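Esterase YbfF (Escherichia coli, PDB 3BF7) is an alpha/beta-hydrolase-fold enzyme with a helical cap that probably hydrolyses esters or thioesters. Local coordinates at residues T9-H23 and L39-H53. The protein carries 1 engineered substitution. Residues are numbered along the deposited sequence; the frame is centred on the assembly and turned at random.
Sequences TAQNQHNNSPIVLVH and LVNDHNIIQVDVRNH. Engineered in segment 39-53: Val50 (natural residue Met).
Strands 19-22 and 45-48, joined through helix 33-39, form a beta-alpha-beta unit of the alpha/beta hydrolase sheet and run side by side in parallel, their axes 20° apart. Ile19 N donates to Asn44 O and Ile19 O accepts from Ile46 N; Leu21 N then bonds to Ile46 O, and the ladder ends in a longer bond from Val48 N to Leu21 O (3.3 Å). There a water bridges Leu21 O, Val48 O and His23 N. One face of the pair carries Val20, Ile46 and Val48; Val20 and Ile46 touch Leu75 and Leu78 of helix 64-78. On the other, Ile19 CB meets Ile45 CD1 and Leu21 CD1 touches both Ile45 CG2 and Gln47 CG. Before the strands, the His43 ring is clamped between Ile19 CD1, a CH-pi contact 3.6 Å from its centroid, and the Asn16 amide on the opposite face, slightly tilted against the ring. The ring is held in rotation by ND1, which donates in the ring plane to a lone pair of Leu39 O (3.0 Å). Asn16 ND2 gives a straight bond to Asp42 O (3.0 Å), while Asp42 OD1 pairs with Arg249 of helix 241-253. Farther back, Ala10 N meets Asn44 OD1 in the carbonyl plane (2.8 Å) and Gln11 N donates to Val40 O. At the other end, chi1 of 68° puts His23 CG between the backbone N and the carbonyl carbon, which brings the ring's NE2 within reach of Val50 N. The engineered Val50 lays CG2 over one ring face, and its N donates to His23 NE2 at 2.9 Å, approaching 33° out of the ring plane.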
loop_
_atom_site.group_PDB
_atom_site.type_symbol
_atom_site.label_atom_id
_atom_site.label_comp_id
_atom_site.label_asym_id
_atom_site.label_seq_id
_atom_site.Cartn_x
_atom_site.Cartn_y
_atom_site.Cartn_z
ATOM N N THR A 9 7.815 -15.937 -10.305
ATOM C CA THR A 9 9.224 -16.264 -10.133
ATOM C C THR A 9 10.127 -15.321 -10.920
ATOM O O THR A 9 9.795 -14.904 -12.028
ATOM C CB THR A 9 9.498 -17.713 -10.575
ATOM O OG1 THR A 9 8.678 -18.603 -9.809
ATOM C CG2 THR A 9 10.962 -18.072 -10.364
ATOM N N ALA A 10 11.270 -14.984 -10.330
ATOM C CA ALA A 10 12.234 -14.097 -10.969
ATOM C C ALA A 10 12.621 -14.644 -12.336
ATOM O O ALA A 10 12.812 -15.851 -12.501
ATOM C CB ALA A 10 13.473 -13.962 -10.095
ATOM N N GLN A 11 12.735 -13.755 -13.315
ATOM C CA GLN A 11 13.101 -14.160 -14.667
ATOM C C GLN A 11 14.584 -14.510 -14.731
ATOM O O GLN A 11 15.043 -15.150 -15.679
ATOM C CB GLN A 11 12.782 -13.035 -15.654
ATOM C CG GLN A 11 11.304 -12.674 -15.703
ATOM C CD GLN A 11 11.011 -11.513 -16.633
ATOM O OE1 GLN A 11 9.862 -11.095 -16.778
ATOM N NE2 GLN A 11 12.051 -10.983 -17.267
ATOM N N ASN A 12 15.321 -14.088 -13.708
ATOM C CA ASN A 12 16.754 -14.344 -13.611
ATOM C C ASN A 12 17.132 -14.537 -12.144
ATOM O O ASN A 12 16.690 -13.780 -11.281
ATOM C CB ASN A 12 17.540 -13.161 -14.183
ATOM C CG ASN A 12 17.172 -12.853 -15.620
ATOM O OD1 ASN A 12 17.431 -13.646 -16.524
ATOM N ND2 ASN A 12 16.562 -11.693 -15.838
ATOM N N GLN A 13 17.945 -15.551 -11.862
ATOM C CA GLN A 13 18.381 -15.824 -10.495
ATOM C C GLN A 13 19.529 -14.890 -10.123
ATOM O O GLN A 13 20.561 -14.870 -10.793
ATOM C CB GLN A 13 18.841 -17.277 -10.364
ATOM C CG GLN A 13 17.971 -18.141 -9.464
ATOM C CD GLN A 13 17.842 -17.581 -8.059
ATOM O OE1 GLN A 13 18.824 -17.136 -7.463
ATOM N NE2 GLN A 13 16.630 -17.612 -7.518
ATOM N N HIS A 14 19.349 -14.120 -9.054
ATOM C CA HIS A 14 20.372 -13.177 -8.611
ATOM C C HIS A 14 20.618 -13.233 -7.108
ATOM O O HIS A 14 21.270 -12.355 -6.545
ATOM C CB HIS A 14 19.972 -11.759 -9.017
ATOM C CG HIS A 14 19.952 -11.540 -10.495
ATOM N ND1 HIS A 14 21.090 -11.269 -11.224
ATOM C CD2 HIS A 14 18.934 -11.579 -11.388
ATOM C CE1 HIS A 14 20.772 -11.148 -12.502
ATOM N NE2 HIS A 14 19.470 -11.331 -12.626
ATOM N N ASN A 15 20.088 -14.267 -6.465
ATOM C CA ASN A 15 20.257 -14.455 -5.029
ATOM C C ASN A 15 19.735 -13.267 -4.215
ATOM O O ASN A 15 20.335 -12.879 -3.213
ATOM C CB ASN A 15 21.736 -14.698 -4.709
ATOM C CG ASN A 15 21.941 -15.387 -3.372
ATOM O OD1 ASN A 15 21.528 -14.883 -2.330
ATOM N ND2 ASN A 15 22.584 -16.548 -3.399
ATOM N N ASN A 16 18.620 -12.690 -4.653
ATOM C CA ASN A 16 18.018 -11.565 -3.944
ATOM C C ASN A 16 16.832 -12.052 -3.126
ATOM O O ASN A 16 16.195 -13.047 -3.472
ATOM C CB ASN A 16 17.514 -10.493 -4.916
ATOM C CG ASN A 16 18.628 -9.824 -5.690
ATOM O OD1 ASN A 16 19.654 -9.446 -5.126
ATOM N ND2 ASN A 16 18.421 -9.653 -6.990
ATOM N N SER A 17 16.532 -11.346 -2.042
ATOM C CA SER A 17 15.394 -11.706 -1.213
ATOM C C SER A 17 14.147 -11.435 -2.044
ATOM O O SER A 17 14.145 -10.548 -2.897
ATOM C CB SER A 17 15.341 -10.838 0.048
ATOM O OG SER A 17 16.502 -10.993 0.842
ATOM N N PRO A 18 13.079 -12.213 -1.827
ATOM C CA PRO A 18 11.856 -11.979 -2.596
ATOM C C PRO A 18 11.273 -10.634 -2.169
ATOM O O PRO A 18 11.590 -10.136 -1.088
ATOM C CB PRO A 18 10.968 -13.153 -2.196
ATOM C CG PRO A 18 11.408 -13.432 -0.787
ATOM C CD PRO A 18 12.909 -13.336 -0.891
ATOM N N ILE A 19 10.434 -10.053 -3.019
ATOM C CA ILE A 19 9.806 -8.773 -2.719
ATOM C C ILE A 19 8.293 -8.908 -2.626
ATOM O O ILE A 19 7.647 -9.434 -3.531
ATOM C CB ILE A 19 10.144 -7.711 -3.797
ATOM C CG1 ILE A 19 11.646 -7.402 -3.770
ATOM C CG2 ILE A 19 9.320 -6.442 -3.566
ATOM C CD1 ILE A 19 12.096 -6.413 -4.831
ATOM N N VAL A 20 7.742 -8.437 -1.512
ATOM C CA VAL A 20 6.304 -8.454 -1.276
ATOM C C VAL A 20 5.816 -7.018 -1.448
ATOM O O VAL A 20 6.344 -6.103 -0.816
ATOM C CB VAL A 20 5.975 -8.939 0.156
ATOM C CG1 VAL A 20 4.471 -8.875 0.400
ATOM C CG2 VAL A 20 6.486 -10.360 0.354
ATOM N N LEU A 21 4.821 -6.833 -2.313
ATOM C CA LEU A 21 4.250 -5.518 -2.601
ATOM C C LEU A 21 2.880 -5.412 -1.941
ATOM O O LEU A 21 2.032 -6.294 -2.114
ATOM C CB LEU A 21 4.122 -5.333 -4.114
ATOM C CG LEU A 21 5.430 -5.415 -4.901
ATOM C CD1 LEU A 21 5.128 -5.593 -6.378
ATOM C CD2 LEU A 21 6.260 -4.169 -4.664
ATOM N N VAL A 22 2.667 -4.321 -1.208
ATOM C CA VAL A 22 1.425 -4.103 -0.469
ATOM C C VAL A 22 0.769 -2.765 -0.821
ATOM O O VAL A 22 1.321 -1.698 -0.551
ATOM C CB VAL A 22 1.697 -4.149 1.058
ATOM C CG1 VAL A 22 0.387 -4.235 1.822
ATOM C CG2 VAL A 22 2.603 -5.328 1.393
ATOM N N HIS A 23 -0.419 -2.839 -1.414
ATOM C CA HIS A 23 -1.178 -1.663 -1.839
ATOM C C HIS A 23 -1.814 -0.865 -0.697
ATOM O O HIS A 23 -1.780 -1.276 0.465
ATOM C CB HIS A 23 -2.273 -2.104 -2.812
ATOM C CG HIS A 23 -3.345 -2.923 -2.166
ATOM N ND1 HIS A 23 -4.345 -2.365 -1.400
ATOM C CD2 HIS A 23 -3.539 -4.263 -2.116
ATOM C CE1 HIS A 23 -5.105 -3.325 -0.904
ATOM N NE2 HIS A 23 -4.637 -4.487 -1.323
ATOM N N LEU A 39 10.628 -5.295 -11.132
ATOM C CA LEU A 39 11.362 -6.032 -10.115
ATOM C C LEU A 39 11.404 -7.548 -10.319
ATOM O O LEU A 39 12.289 -8.214 -9.788
ATOM C CB LEU A 39 10.796 -5.685 -8.736
ATOM C CG LEU A 39 10.977 -4.206 -8.364
ATOM C CD1 LEU A 39 10.122 -3.857 -7.159
ATOM C CD2 LEU A 39 12.451 -3.920 -8.089
ATOM N N VAL A 40 10.469 -8.089 -11.095
ATOM C CA VAL A 40 10.438 -9.530 -11.344
ATOM C C VAL A 40 11.592 -9.973 -12.251
ATOM O O VAL A 40 11.843 -11.167 -12.413
ATOM C CB VAL A 40 9.088 -9.967 -11.978
ATOM C CG1 VAL A 40 8.996 -9.479 -13.412
ATOM C CG2 VAL A 40 8.941 -11.480 -11.905
ATOM N N ASN A 41 12.293 -9.012 -12.843
ATOM C CA ASN A 41 13.422 -9.339 -13.706
ATOM C C ASN A 41 14.512 -10.028 -12.896
ATOM O O ASN A 41 15.226 -10.896 -13.408
ATOM C CB ASN A 41 13.991 -8.072 -14.354
ATOM C CG ASN A 41 13.143 -7.574 -15.509
ATOM O OD1 ASN A 41 12.984 -8.261 -16.519
ATOM N ND2 ASN A 41 12.596 -6.371 -15.367
ATOM N N ASP A 42 14.627 -9.654 -11.623
ATOM C CA ASP A 42 15.650 -10.221 -10.756
ATOM C C ASP A 42 15.211 -10.557 -9.327
ATOM O O ASP A 42 16.049 -10.707 -8.438
ATOM C CB ASP A 42 16.866 -9.289 -10.726
ATOM C CG ASP A 42 16.502 -7.855 -10.393
ATOM O OD1 ASP A 42 15.302 -7.509 -10.440
ATOM O OD2 ASP A 42 17.426 -7.067 -10.097
ATOM N N HIS A 43 13.903 -10.675 -9.107
ATOM C CA HIS A 43 13.378 -11.026 -7.785
ATOM C C HIS A 43 12.106 -11.838 -7.915
ATOM O O HIS A 43 11.359 -11.675 -8.875
ATOM C CB HIS A 43 12.964 -9.797 -6.961
ATOM C CG HIS A 43 14.048 -8.800 -6.730
ATOM N ND1 HIS A 43 14.417 -7.870 -7.677
ATOM C CD2 HIS A 43 14.813 -8.553 -5.640
ATOM C CE1 HIS A 43 15.360 -7.091 -7.179
ATOM N NE2 HIS A 43 15.618 -7.484 -5.945
ATOM N N ASN A 44 11.857 -12.708 -6.941
ATOM C CA ASN A 44 10.593 -13.423 -6.925
ATOM C C ASN A 44 9.684 -12.326 -6.380
ATOM O O ASN A 44 10.094 -11.564 -5.498
ATOM C CB ASN A 44 10.609 -14.604 -5.953
ATOM C CG ASN A 44 11.366 -15.796 -6.496
ATOM O OD1 ASN A 44 11.573 -15.916 -7.704
ATOM N ND2 ASN A 44 11.767 -16.696 -5.607
ATOM N N ILE A 45 8.472 -12.228 -6.909
ATOM C CA ILE A 45 7.537 -11.198 -6.479
ATOM C C ILE A 45 6.261 -11.785 -5.901
ATOM O O ILE A 45 5.765 -12.809 -6.375
ATOM C CB ILE A 45 7.130 -10.289 -7.664
ATOM C CG1 ILE A 45 8.369 -9.645 -8.289
ATOM C CG2 ILE A 45 6.134 -9.236 -7.198
ATOM C CD1 ILE A 45 9.144 -8.751 -7.356
ATOM N N ILE A 46 5.741 -11.130 -4.867
ATOM C CA ILE A 46 4.489 -11.534 -4.244
ATOM C C ILE A 46 3.636 -10.276 -4.101
ATOM O O ILE A 46 3.991 -9.355 -3.360
ATOM C CB ILE A 46 4.687 -12.152 -2.837
ATOM C CG1 ILE A 46 5.570 -13.401 -2.915
ATOM C CG2 ILE A 46 3.328 -12.509 -2.238
ATOM C CD1 ILE A 46 7.053 -13.107 -2.967
ATOM N N GLN A 47 2.533 -10.225 -4.836
ATOM C CA GLN A 47 1.613 -9.095 -4.768
ATOM C C GLN A 47 0.431 -9.557 -3.927
ATOM O O GLN A 47 -0.216 -10.546 -4.261
ATOM C CB GLN A 47 1.146 -8.706 -6.171
ATOM C CG GLN A 47 2.243 -8.083 -7.029
ATOM C CD GLN A 47 1.882 -8.016 -8.499
ATOM O OE1 GLN A 47 2.462 -8.723 -9.324
ATOM N NE2 GLN A 47 0.922 -7.166 -8.837
ATOM N N VAL A 48 0.142 -8.852 -2.840
ATOM C CA VAL A 48 -0.954 -9.254 -1.969
ATOM C C VAL A 48 -2.161 -8.336 -1.997
ATOM O O VAL A 48 -2.062 -7.151 -2.333
ATOM C CB VAL A 48 -0.505 -9.321 -0.477
ATOM C CG1 VAL A 48 0.802 -10.070 -0.354
ATOM C CG2 VAL A 48 -0.376 -7.911 0.110
ATOM N N ASP A 49 -3.309 -8.912 -1.658
ATOM C CA ASP A 49 -4.527 -8.135 -1.489
ATOM C C ASP A 49 -4.581 -8.003 0.035
ATOM O O ASP A 49 -4.535 -9.004 0.756
ATOM C CB ASP A 49 -5.781 -8.892 -1.940
ATOM C CG ASP A 49 -6.133 -8.659 -3.400
ATOM O OD1 ASP A 49 -5.832 -7.570 -3.940
ATOM O OD2 ASP A 49 -6.747 -9.572 -3.997
ATOM N N VAL A 50 -4.635 -6.775 0.531
ATOM C CA VAL A 50 -4.734 -6.560 1.968
ATOM C C VAL A 50 -6.109 -7.075 2.413
ATOM O O VAL A 50 -7.036 -7.147 1.604
ATOM C CB VAL A 50 -4.597 -5.052 2.290
ATOM C CG1 VAL A 50 -4.880 -4.784 3.765
ATOM C CG2 VAL A 50 -3.194 -4.581 1.921
ATOM N N ARG A 51 -6.243 -7.455 3.680
ATOM C CA ARG A 51 -7.535 -7.926 4.161
ATOM C C ARG A 51 -8.585 -6.871 3.823
ATOM O O ARG A 51 -8.299 -5.670 3.805
ATOM C CB ARG A 51 -7.510 -8.179 5.677
ATOM C CG ARG A 51 -7.176 -6.964 6.533
ATOM C CD ARG A 51 -7.525 -7.208 8.000
ATOM N NE ARG A 51 -6.836 -8.377 8.537
ATOM C CZ ARG A 51 -7.184 -9.012 9.651
ATOM N NH1 ARG A 51 -8.222 -8.598 10.369
ATOM N NH2 ARG A 51 -6.498 -10.078 10.044
ATOM N N ASN A 52 -9.795 -7.335 3.525
ATOM C CA ASN A 52 -10.911 -6.466 3.184
ATOM C C ASN A 52 -10.767 -5.743 1.850
ATOM O O ASN A 52 -11.516 -4.804 1.564
ATOM C CB ASN A 52 -11.160 -5.462 4.313
ATOM C CG ASN A 52 -11.642 -6.133 5.584
ATOM O OD1 ASN A 52 -11.100 -5.905 6.669
ATOM N ND2 ASN A 52 -12.664 -6.972 5.455
ATOM N N HIS A 53 -9.809 -6.187 1.039
ATOM C CA HIS A 53 -9.580 -5.626 -0.293
ATOM C C HIS A 53 -9.448 -6.761 -1.306
ATOM O O HIS A 53 -9.146 -7.901 -0.941
ATOM C CB HIS A 53 -8.297 -4.783 -0.335
ATOM C CG HIS A 53 -8.344 -3.565 0.534
ATOM N ND1 HIS A 53 -8.478 -2.284 0.039
ATOM C CD2 HIS A 53 -8.301 -3.443 1.880
ATOM C CE1 HIS A 53 -8.514 -1.425 1.045
ATOM N NE2 HIS A 53 -8.407 -2.105 2.171
HETATM O O HOH W 1 15.159 -9.808 -17.397
HETATM O O HOH W 2 14.032 -17.174 -8.075
HETATM O O HOH W 3 17.239 -13.192 -7.461
HETATM O O HOH W 4 13.785 -13.645 -4.917
HETATM O O HOH W 5 19.469 -7.589 -8.547
HETATM O O HOH W 6 -0.335 -5.256 -3.093
#